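Side-chain contacts in F-actin-capping protein subunit alpha (Dictyostelium discoideum, PDB 4AKR), which caps the fast-growing barbed ends of actin filaments independently of calcium, blocking subunit exchange there without severing the filaments: residues A[57-62]-A[66-71]; A[80-85]-A[136-141]; A[86-91]-A[95-100]. All blocks are in the same frame, centred on the assembly; numbering follows the deposited sequence.

Contacts 1 and 3 each close an antiparallel beta hairpin, and both rest on backbone hydrogen bonds. Contact 1 is mostly buried and adds small aliphatic packing. Contact 3 is partly buried: Tyr-90 and Ile-88 face inward, while Glu-96 and Thr-98 are exposed. Contact 2 is also buried but lacks hydrogen bonds between its segments; a proline and a tyrosine ring do most of the touching. Strands 78-81 and 86-91 are neighbours in one sheet, so contacts 2 and 3 meet there. Contact 1 lies between them: Thr-69 OG1 pairs with Tyr-138 OH of contact 2, and Ser-62 N with Glu-100 OE1 of contact 3.

Contact 1 of 3, residues A[57-62]-A[66-71]; sequences VSVQTS and ALITKE
Val-57, Val-59 and Ile-68 form the tight part of this contact, one end of a two-stranded beta hairpin made by strands 58-61 and 64-67. Val-57 lays its CG2 branch against Ile-68, with CG2 3.7 Å from Ile-68 CB. With CG1 of Val-57 anti to the carbonyl carbon (chi1 -63°), it is CG2 that is left between the backbone N and that carbon, facing the isoleucine. Val-59 comes to the same isoleucine by its other branch: its CG1 is 3.7 Å from Ile-68 CG1, and the two side chains cross at about a right angle. Val-59 CG2 is left to meet Ala-66, whose CB is 4.0 Å away. Val-59 thus touches Ile-68 with one branch and Ala-66 with the other.

Three backbone bonds fix the register. Ile-68 N donates to Val-57 O at 2.9 Å, nearly in line with the carbonyl bond. Val-59 and Ala-66 are a hydrogen-bonded pair and exchange two bonds: Val-59 N to Ala-66 O at 2.9 Å, and Ala-66 N to Val-59 O at 3.0 Å.

The other face is looser. Ser-58 and Leu-67 are a non-hydrogen-bonded pair, and their side chains meet at Ser-58 CB and Leu-67 CD2, 4.1 Å apart. Ser-58 is exposed, whereas Leu-67 is buried.

The hairpin lies between other parts of the fold. Leu-67 packs on Val-134 and Ala-136 of strand 134-142. Val-57 and Val-59 touch Tyr-90, and Ala-66 touches Ile-88, both on strand 86-91. Helix 44-55 borders the remaining end, where Asn-52 meets Val-57 and Thr-53 meets Ile-68.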
loop_
_atom_site.group_PDB
_atom_site.type_symbol
_atom_site.label_atom_id
_atom_site.label_comp_id
_atom_site.label_asym_id
_atom_site.label_seq_id
_atom_site.Cartn_x
_atom_site.Cartn_y
_atom_site.Cartn_z
ATOM N N VAL A 57 5.621 -18.585 1.660
ATOM C CA VAL A 57 4.309 -19.209 1.629
ATOM C C VAL A 57 4.364 -20.564 2.357
ATOM O O VAL A 57 5.423 -21.169 2.490
ATOM C CB VAL A 57 3.833 -19.425 0.165
ATOM C CG1 VAL A 57 3.681 -18.073 -0.544
ATOM C CG2 VAL A 57 4.832 -20.322 -0.587
ATOM N N SER A 58 3.218 -21.021 2.842
ATOM C CA SER A 58 3.135 -22.294 3.551
ATOM C C SER A 58 2.480 -23.340 2.659
ATOM O O SER A 58 1.725 -23.011 1.742
ATOM C CB SER A 58 2.325 -22.138 4.834
ATOM O OG SER A 58 0.972 -21.866 4.531
ATOM N N VAL A 59 2.781 -24.604 2.932
ATOM C CA VAL A 59 2.236 -25.712 2.157
ATOM C C VAL A 59 1.799 -26.813 3.107
ATOM O O VAL A 59 2.196 -26.839 4.272
ATOM C CB VAL A 59 3.296 -26.297 1.191
ATOM C CG1 VAL A 59 3.681 -25.270 0.144
ATOM C CG2 VAL A 59 4.534 -26.724 1.974
ATOM N N GLN A 60 0.968 -27.720 2.609
ATOM C CA GLN A 60 0.508 -28.840 3.421
ATOM C C GLN A 60 1.143 -30.088 2.855
ATOM O O GLN A 60 1.080 -30.314 1.649
ATOM C CB GLN A 60 -1.013 -28.996 3.362
ATOM C CG GLN A 60 -1.809 -27.910 4.049
ATOM C CD GLN A 60 -1.486 -27.779 5.527
ATOM O OE1 GLN A 60 -1.234 -28.770 6.211
ATOM N NE2 GLN A 60 -1.513 -26.550 6.031
ATOM N N THR A 61 1.783 -30.872 3.719
ATOM C CA THR A 61 2.396 -32.127 3.304
ATOM C C THR A 61 1.694 -33.220 4.100
ATOM O O THR A 61 0.884 -32.930 4.977
ATOM C CB THR A 61 3.902 -32.198 3.629
ATOM O OG1 THR A 61 4.079 -32.293 5.048
ATOM C CG2 THR A 61 4.628 -30.977 3.093
ATOM N N SER A 62 2.012 -34.471 3.796
ATOM C CA SER A 62 1.404 -35.598 4.492
ATOM C C SER A 62 1.724 -35.588 5.988
ATOM O O SER A 62 0.997 -36.180 6.786
ATOM C CB SER A 62 1.882 -36.918 3.875
ATOM O OG SER A 62 1.540 -36.995 2.496
ATOM N N ALA A 66 4.436 -26.755 6.246
ATOM C CA ALA A 66 5.843 -26.391 6.085
ATOM C C ALA A 66 5.950 -25.054 5.356
ATOM O O ALA A 66 4.956 -24.526 4.844
ATOM C CB ALA A 66 6.590 -27.464 5.310
ATOM N N LEU A 67 7.161 -24.510 5.312
ATOM C CA LEU A 67 7.397 -23.247 4.639
ATOM C C LEU A 67 8.277 -23.392 3.397
ATOM O O LEU A 67 9.170 -24.233 3.352
ATOM C CB LEU A 67 8.064 -22.253 5.595
ATOM C CG LEU A 67 7.300 -21.741 6.822
ATOM C CD1 LEU A 67 8.116 -20.633 7.489
ATOM C CD2 LEU A 67 5.939 -21.199 6.403
ATOM N N ILE A 68 8.003 -22.563 2.394
ATOM C CA ILE A 68 8.794 -22.520 1.170
ATOM C C ILE A 68 9.630 -21.242 1.309
ATOM O O ILE A 68 9.095 -20.132 1.205
ATOM C CB ILE A 68 7.909 -22.402 -0.091
ATOM C CG1 ILE A 68 7.017 -23.643 -0.238
ATOM C CG2 ILE A 68 8.787 -22.203 -1.319
ATOM C CD1 ILE A 68 7.775 -24.948 -0.327
ATOM N N THR A 69 10.929 -21.399 1.555
ATOM C CA THR A 69 11.823 -20.254 1.737
ATOM C C THR A 69 13.116 -20.428 0.958
ATOM O O THR A 69 13.401 -21.512 0.457
ATOM C CB THR A 69 12.217 -20.089 3.207
ATOM O OG1 THR A 69 13.189 -21.089 3.547
ATOM C CG2 THR A 69 10.990 -20.241 4.109
ATOM N N LYS A 70 13.903 -19.361 0.866
ATOM C CA LYS A 70 15.172 -19.432 0.149
ATOM C C LYS A 70 16.186 -20.146 1.022
ATOM O O LYS A 70 17.105 -20.783 0.516
ATOM C CB LYS A 70 15.702 -18.040 -0.189
ATOM C CG LYS A 70 14.815 -17.221 -1.118
ATOM C CD LYS A 70 15.423 -15.843 -1.382
ATOM C CE LYS A 70 14.452 -14.913 -2.112
ATOM N NZ LYS A 70 15.059 -13.565 -2.344
ATOM N N GLU A 71 16.019 -20.041 2.337
ATOM C CA GLU A 71 16.949 -20.688 3.251
ATOM C C GLU A 71 16.795 -22.204 3.261
ATOM O O GLU A 71 17.708 -22.915 3.673
ATOM C CB GLU A 71 16.788 -20.158 4.673
ATOM C CG GLU A 71 17.828 -20.740 5.628
ATOM C CD GLU A 71 19.255 -20.419 5.209
ATOM O OE1 GLU A 71 19.467 -19.397 4.518
ATOM O OE2 GLU A 71 20.170 -21.182 5.580
#

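Contact 2 of 3, residues A[80-85]-A[136-141]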
loop_
_atom_site.group_PDB
_atom_site.type_symbol
_atom_site.label_atom_id
_atom_site.label_comp_id
_atom_site.label_asym_id
_atom_site.label_seq_id
_atom_site.Cartn_x
_atom_site.Cartn_y
_atom_site.Cartn_z
ATOM N N LEU A 80 13.810 -28.070 1.800
ATOM C CA LEU A 80 14.076 -28.903 2.959
ATOM C C LEU A 80 13.163 -28.558 4.126
ATOM O O LEU A 80 12.888 -27.388 4.404
ATOM C CB LEU A 80 15.537 -28.735 3.387
ATOM C CG LEU A 80 16.038 -29.600 4.550
ATOM C CD1 LEU A 80 16.055 -31.068 4.135
ATOM C CD2 LEU A 80 17.439 -29.166 4.948
ATOM N N ASP A 81 12.688 -29.596 4.800
ATOM C CA ASP A 81 11.823 -29.453 5.960
ATOM C C ASP A 81 12.455 -30.333 7.033
ATOM O O ASP A 81 12.068 -31.485 7.214
ATOM C CB ASP A 81 10.406 -29.922 5.614
ATOM C CG ASP A 81 9.492 -29.957 6.817
ATOM O OD1 ASP A 81 9.754 -29.220 7.792
ATOM O OD2 ASP A 81 8.499 -30.712 6.786
ATOM N N PRO A 82 13.454 -29.793 7.751
ATOM C CA PRO A 82 14.194 -30.477 8.814
ATOM C C PRO A 82 13.336 -31.107 9.897
ATOM O O PRO A 82 13.614 -32.217 10.357
ATOM C CB PRO A 82 15.103 -29.378 9.369
ATOM C CG PRO A 82 15.318 -28.490 8.193
ATOM C CD PRO A 82 13.935 -28.409 7.601
ATOM N N LYS A 83 12.293 -30.393 10.305
ATOM C CA LYS A 83 11.414 -30.878 11.348
ATOM C C LYS A 83 10.884 -32.274 11.049
ATOM O O LYS A 83 10.852 -33.125 11.927
ATOM C CB LYS A 83 10.247 -29.910 11.548
ATOM C CG LYS A 83 9.321 -30.299 12.691
ATOM C CD LYS A 83 8.191 -29.305 12.857
ATOM C CE LYS A 83 8.718 -27.949 13.276
ATOM N NZ LYS A 83 7.615 -26.934 13.327
ATOM N N ASN A 84 10.476 -32.508 9.807
ATOM C CA ASN A 84 9.930 -33.795 9.411
ATOM C C ASN A 84 10.903 -34.594 8.550
ATOM O O ASN A 84 10.502 -35.528 7.849
ATOM C CB ASN A 84 8.614 -33.585 8.664
ATOM C CG ASN A 84 7.618 -32.770 9.462
ATOM O OD1 ASN A 84 7.251 -31.661 9.071
ATOM N ND2 ASN A 84 7.181 -33.309 10.590
ATOM N N LYS A 85 12.181 -34.232 8.619
ATOM C CA LYS A 85 13.222 -34.914 7.862
ATOM C C LYS A 85 12.779 -35.254 6.449
ATOM O O LYS A 85 12.796 -36.421 6.049
ATOM C CB LYS A 85 13.640 -36.199 8.576
ATOM C CG LYS A 85 14.304 -35.978 9.928
ATOM C CD LYS A 85 14.956 -37.256 10.422
ATOM C CE LYS A 85 13.950 -38.228 10.992
ATOM N NZ LYS A 85 13.576 -37.811 12.373
ATOM N N ALA A 136 9.810 -22.682 10.575
ATOM C CA ALA A 136 10.843 -23.471 9.924
ATOM C C ALA A 136 12.204 -23.110 10.527
ATOM O O ALA A 136 12.573 -21.936 10.592
ATOM C CB ALA A 136 10.835 -23.206 8.427
ATOM N N VAL A 137 12.937 -24.123 10.977
ATOM C CA VAL A 137 14.250 -23.925 11.574
ATOM C C VAL A 137 15.309 -24.734 10.823
ATOM O O VAL A 137 15.242 -25.964 10.747
ATOM C CB VAL A 137 14.249 -24.335 13.061
ATOM C CG1 VAL A 137 15.608 -24.020 13.691
ATOM C CG2 VAL A 137 13.138 -23.598 13.798
ATOM N N TYR A 138 16.283 -24.022 10.270
ATOM C CA TYR A 138 17.358 -24.621 9.496
ATOM C C TYR A 138 18.673 -24.510 10.257
ATOM O O TYR A 138 18.803 -23.697 11.165
ATOM C CB TYR A 138 17.489 -23.889 8.165
ATOM C CG TYR A 138 16.191 -23.754 7.403
ATOM C CD1 TYR A 138 15.647 -24.838 6.712
ATOM C CD2 TYR A 138 15.517 -22.532 7.350
ATOM C CE1 TYR A 138 14.459 -24.704 5.975
ATOM C CE2 TYR A 138 14.327 -22.384 6.621
ATOM C CZ TYR A 138 13.810 -23.470 5.933
ATOM O OH TYR A 138 12.677 -23.318 5.169
ATOM N N GLY A 139 19.647 -25.333 9.885
ATOM C CA GLY A 139 20.939 -25.288 10.545
ATOM C C GLY A 139 22.076 -25.530 9.574
ATOM O O GLY A 139 21.900 -26.213 8.564
ATOM N N THR A 140 23.245 -24.972 9.874
ATOM C CA THR A 140 24.409 -25.146 9.016
ATOM C C THR A 140 25.676 -24.663 9.713
ATOM O O THR A 140 25.623 -23.786 10.579
ATOM C CB THR A 140 24.253 -24.375 7.701
ATOM O OG1 THR A 140 25.340 -24.693 6.827
ATOM C CG2 THR A 140 24.259 -22.880 7.962
ATOM N N LYS A 141 26.808 -25.251 9.338
ATOM C CA LYS A 141 28.097 -24.887 9.913
ATOM C C LYS A 141 28.714 -23.713 9.165
ATOM O O LYS A 141 28.746 -23.694 7.932
ATOM C CB LYS A 141 29.067 -26.074 9.859
ATOM C CG LYS A 141 28.747 -27.198 10.829
ATOM C CD LYS A 141 29.687 -28.382 10.642
ATOM C CE LYS A 141 29.449 -29.080 9.309
ATOM N NZ LYS A 141 28.123 -29.739 9.266
#
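Pro-82 and Tyr-138 join two antiparallel sheets of the capping protein alpha subunit. Pro-82 follows strand 78-81 of the four-stranded sheet. Tyr-138 lies on strand 134-142, an outermost strand of the five-stranded sheet within this chain. No hydrogen bond links the two segments; they meet by van der Waals contact, two of the approaches being to carbonyl oxygens.

The first shell is small. Pro-82 turns its CG to the tyrosine ring, 4.0 Å from Tyr-138 CD1. The two side chains meet obliquely. The same CG also lies 3.6 Å from Val-137 O, so the proline touches both the ring and the carbonyl of the residue before it. Leu-80 contributes through its main chain.

The next shell holds these groups in place. With CG anti to the carbonyl carbon (chi1 -51°), the ring of Tyr-138 leans so that its end comes nearer segment 80-85 than the direction of its CB alone would suggest. Its far end is held by a hydrogen bond between the phenol OH and Thr-69 OG1. Val-137 O accepts a hydrogen bond from Arg-115 NH1 of helix 112-129, and Pro-82 packs on the same arginine.

Backbone bonds tie Tyr-138 to Thr-149 of strand 145-158 and Leu-80 to Gly-72. Beyond the proline the chain turns, and Lys-85 N donates to Pro-82 O at 3.0 Å. Against the ring itself, Leu-80 O sits at the edge, in the ring plane, 3.5 Å from Tyr-138 CE1.

Contact 3 of 3, residues A[86-91]-A[95-100]; sequences QVITYD and QEVTGE
Backbone hydrogen bonds between Thr-89 and Gly-99, and between Asp-91 and Glu-96, tie this antiparallel hairpin together. Two bulges interrupt it. Thr-98 and Gly-99 both face Thr-89 in a classic bulge: Thr-98 N at 2.9 Å and Gly-99 N at 3.3 Å donate to Thr-89 O from the same face of its carbonyl plane. Gln-95 and Glu-96 both face Asp-91 in a G1 bulge. There Asp-91 N donates to Glu-96 O at 2.8 Å, Glu-96 N returns a bond to Asp-91 O, and Gln-95 N adds a weak one to the same oxygen.

Apolar contacts gather on one face. Val-97 spreads both methyls over Ile-88, with its CG1 3.7 Å from Ile-88 CG2. Its CG2 also reaches Tyr-90 CD1 at 4.0 Å. With CG anti to the backbone N (chi1 -173°), the tyrosine ring lies along the backbone of Gln-95 and Glu-96. Its OH ends 3.4 Å from Gln-95 CA.

Polar ends turn to other partners: Asp-91 OD1 accepts from Lys-94 N within the turn.

Strand 78-81 flanks strand 86-91 on its other edge. Strand 58-61 packs on the apolar face, with Val-59 against Val-97 and Thr-61 against Ile-88, and Gln-95 touches helix 23-31.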
loop_
_atom_site.group_PDB
_atom_site.type_symbol
_atom_site.label_atom_id
_atom_site.label_comp_id
_atom_site.label_asym_id
_atom_site.label_seq_id
_atom_site.Cartn_x
_atom_site.Cartn_y
_atom_site.Cartn_z
ATOM N N GLN A 86 12.379 -34.241 5.688
ATOM C CA GLN A 86 11.935 -34.480 4.326
ATOM C C GLN A 86 12.315 -33.377 3.350
ATOM O O GLN A 86 12.706 -32.277 3.736
ATOM C CB GLN A 86 10.415 -34.696 4.292
ATOM C CG GLN A 86 9.578 -33.509 4.740
ATOM C CD GLN A 86 8.083 -33.810 4.714
ATOM O OE1 GLN A 86 7.260 -32.978 5.095
ATOM N NE2 GLN A 86 7.730 -35.004 4.261
ATOM N N VAL A 87 12.201 -33.705 2.072
ATOM C CA VAL A 87 12.504 -32.784 0.991
ATOM C C VAL A 87 11.212 -32.633 0.218
ATOM O O VAL A 87 10.623 -33.622 -0.244
ATOM C CB VAL A 87 13.587 -33.338 0.056
ATOM C CG1 VAL A 87 13.685 -32.473 -1.187
ATOM C CG2 VAL A 87 14.920 -33.364 0.780
ATOM N N ILE A 88 10.766 -31.389 0.097
ATOM C CA ILE A 88 9.523 -31.094 -0.597
ATOM C C ILE A 88 9.776 -30.541 -1.990
ATOM O O ILE A 88 10.529 -29.578 -2.156
ATOM C CB ILE A 88 8.705 -30.067 0.202
ATOM C CG1 ILE A 88 8.426 -30.616 1.600
ATOM C CG2 ILE A 88 7.415 -29.754 -0.514
ATOM C CD1 ILE A 88 7.823 -29.596 2.554
ATOM N N THR A 89 9.170 -31.177 -2.988
ATOM C CA THR A 89 9.280 -30.718 -4.366
ATOM C C THR A 89 8.056 -29.822 -4.541
ATOM O O THR A 89 6.939 -30.201 -4.157
ATOM C CB THR A 89 9.246 -31.900 -5.366
ATOM O OG1 THR A 89 10.314 -32.804 -5.056
ATOM C CG2 THR A 89 9.432 -31.399 -6.805
ATOM N N TYR A 90 8.273 -28.645 -5.124
ATOM C CA TYR A 90 7.215 -27.646 -5.288
ATOM C C TYR A 90 7.106 -27.034 -6.688
ATOM O O TYR A 90 8.112 -26.717 -7.314
ATOM C CB TYR A 90 7.471 -26.527 -4.269
ATOM C CG TYR A 90 6.410 -25.461 -4.158
ATOM C CD1 TYR A 90 5.184 -25.733 -3.550
ATOM C CD2 TYR A 90 6.668 -24.155 -4.565
ATOM C CE1 TYR A 90 4.250 -24.732 -3.335
ATOM C CE2 TYR A 90 5.741 -23.144 -4.354
ATOM C CZ TYR A 90 4.536 -23.439 -3.734
ATOM O OH TYR A 90 3.628 -22.441 -3.492
ATOM N N ASP A 91 5.882 -26.863 -7.173
ATOM C CA ASP A 91 5.681 -26.247 -8.480
ATOM C C ASP A 91 5.356 -24.784 -8.245
ATOM O O ASP A 91 4.235 -24.456 -7.856
ATOM C CB ASP A 91 4.514 -26.885 -9.224
ATOM C CG ASP A 91 4.394 -26.372 -10.651
ATOM O OD1 ASP A 91 4.362 -25.134 -10.841
ATOM O OD2 ASP A 91 4.337 -27.204 -11.583
ATOM N N GLN A 95 1.802 -23.260 -7.761
ATOM C CA GLN A 95 1.830 -23.034 -6.318
ATOM C C GLN A 95 1.362 -24.264 -5.543
ATOM O O GLN A 95 0.571 -24.163 -4.608
ATOM C CB GLN A 95 0.984 -21.808 -5.969
ATOM C CG GLN A 95 1.674 -20.501 -6.346
ATOM C CD GLN A 95 0.721 -19.326 -6.483
ATOM O OE1 GLN A 95 0.038 -19.175 -7.505
ATOM N NE2 GLN A 95 0.669 -18.486 -5.453
ATOM N N GLU A 96 1.865 -25.430 -5.933
ATOM C CA GLU A 96 1.483 -26.666 -5.267
ATOM C C GLU A 96 2.637 -27.657 -5.150
ATOM O O GLU A 96 3.536 -27.696 -5.992
ATOM C CB GLU A 96 0.308 -27.314 -6.008
ATOM C CG GLU A 96 0.648 -27.840 -7.392
ATOM C CD GLU A 96 -0.588 -28.209 -8.204
ATOM O OE1 GLU A 96 -1.713 -27.860 -7.778
ATOM O OE2 GLU A 96 -0.433 -28.839 -9.273
ATOM N N VAL A 97 2.602 -28.446 -4.083
ATOM C CA VAL A 97 3.619 -29.461 -3.816
ATOM C C VAL A 97 3.421 -30.628 -4.768
ATOM O O VAL A 97 2.313 -31.132 -4.914
ATOM C CB VAL A 97 3.511 -29.976 -2.364
ATOM C CG1 VAL A 97 4.406 -31.192 -2.169
ATOM C CG2 VAL A 97 3.902 -28.868 -1.393
ATOM N N THR A 98 4.500 -31.060 -5.408
ATOM C CA THR A 98 4.429 -32.163 -6.360
ATOM C C THR A 98 5.232 -33.379 -5.924
ATOM O O THR A 98 5.226 -34.409 -6.604
ATOM C CB THR A 98 4.962 -31.740 -7.731
ATOM O OG1 THR A 98 6.371 -31.480 -7.634
ATOM C CG2 THR A 98 4.236 -30.489 -8.215
ATOM N N GLY A 99 5.935 -33.251 -4.804
ATOM C CA GLY A 99 6.737 -34.354 -4.312
ATOM C C GLY A 99 7.021 -34.282 -2.824
ATOM O O GLY A 99 7.035 -33.204 -2.227
ATOM N N GLU A 100 7.235 -35.447 -2.225
ATOM C CA GLU A 100 7.532 -35.548 -0.805
ATOM C C GLU A 100 8.395 -36.788 -0.589
ATOM O O GLU A 100 7.992 -37.900 -0.925
ATOM C CB GLU A 100 6.234 -35.657 0.010
ATOM C CG GLU A 100 5.491 -34.338 0.233
ATOM C CD GLU A 100 4.104 -34.536 0.851
ATOM O OE1 GLU A 100 3.961 -35.347 1.790
ATOM O OE2 GLU A 100 3.150 -33.872 0.402
#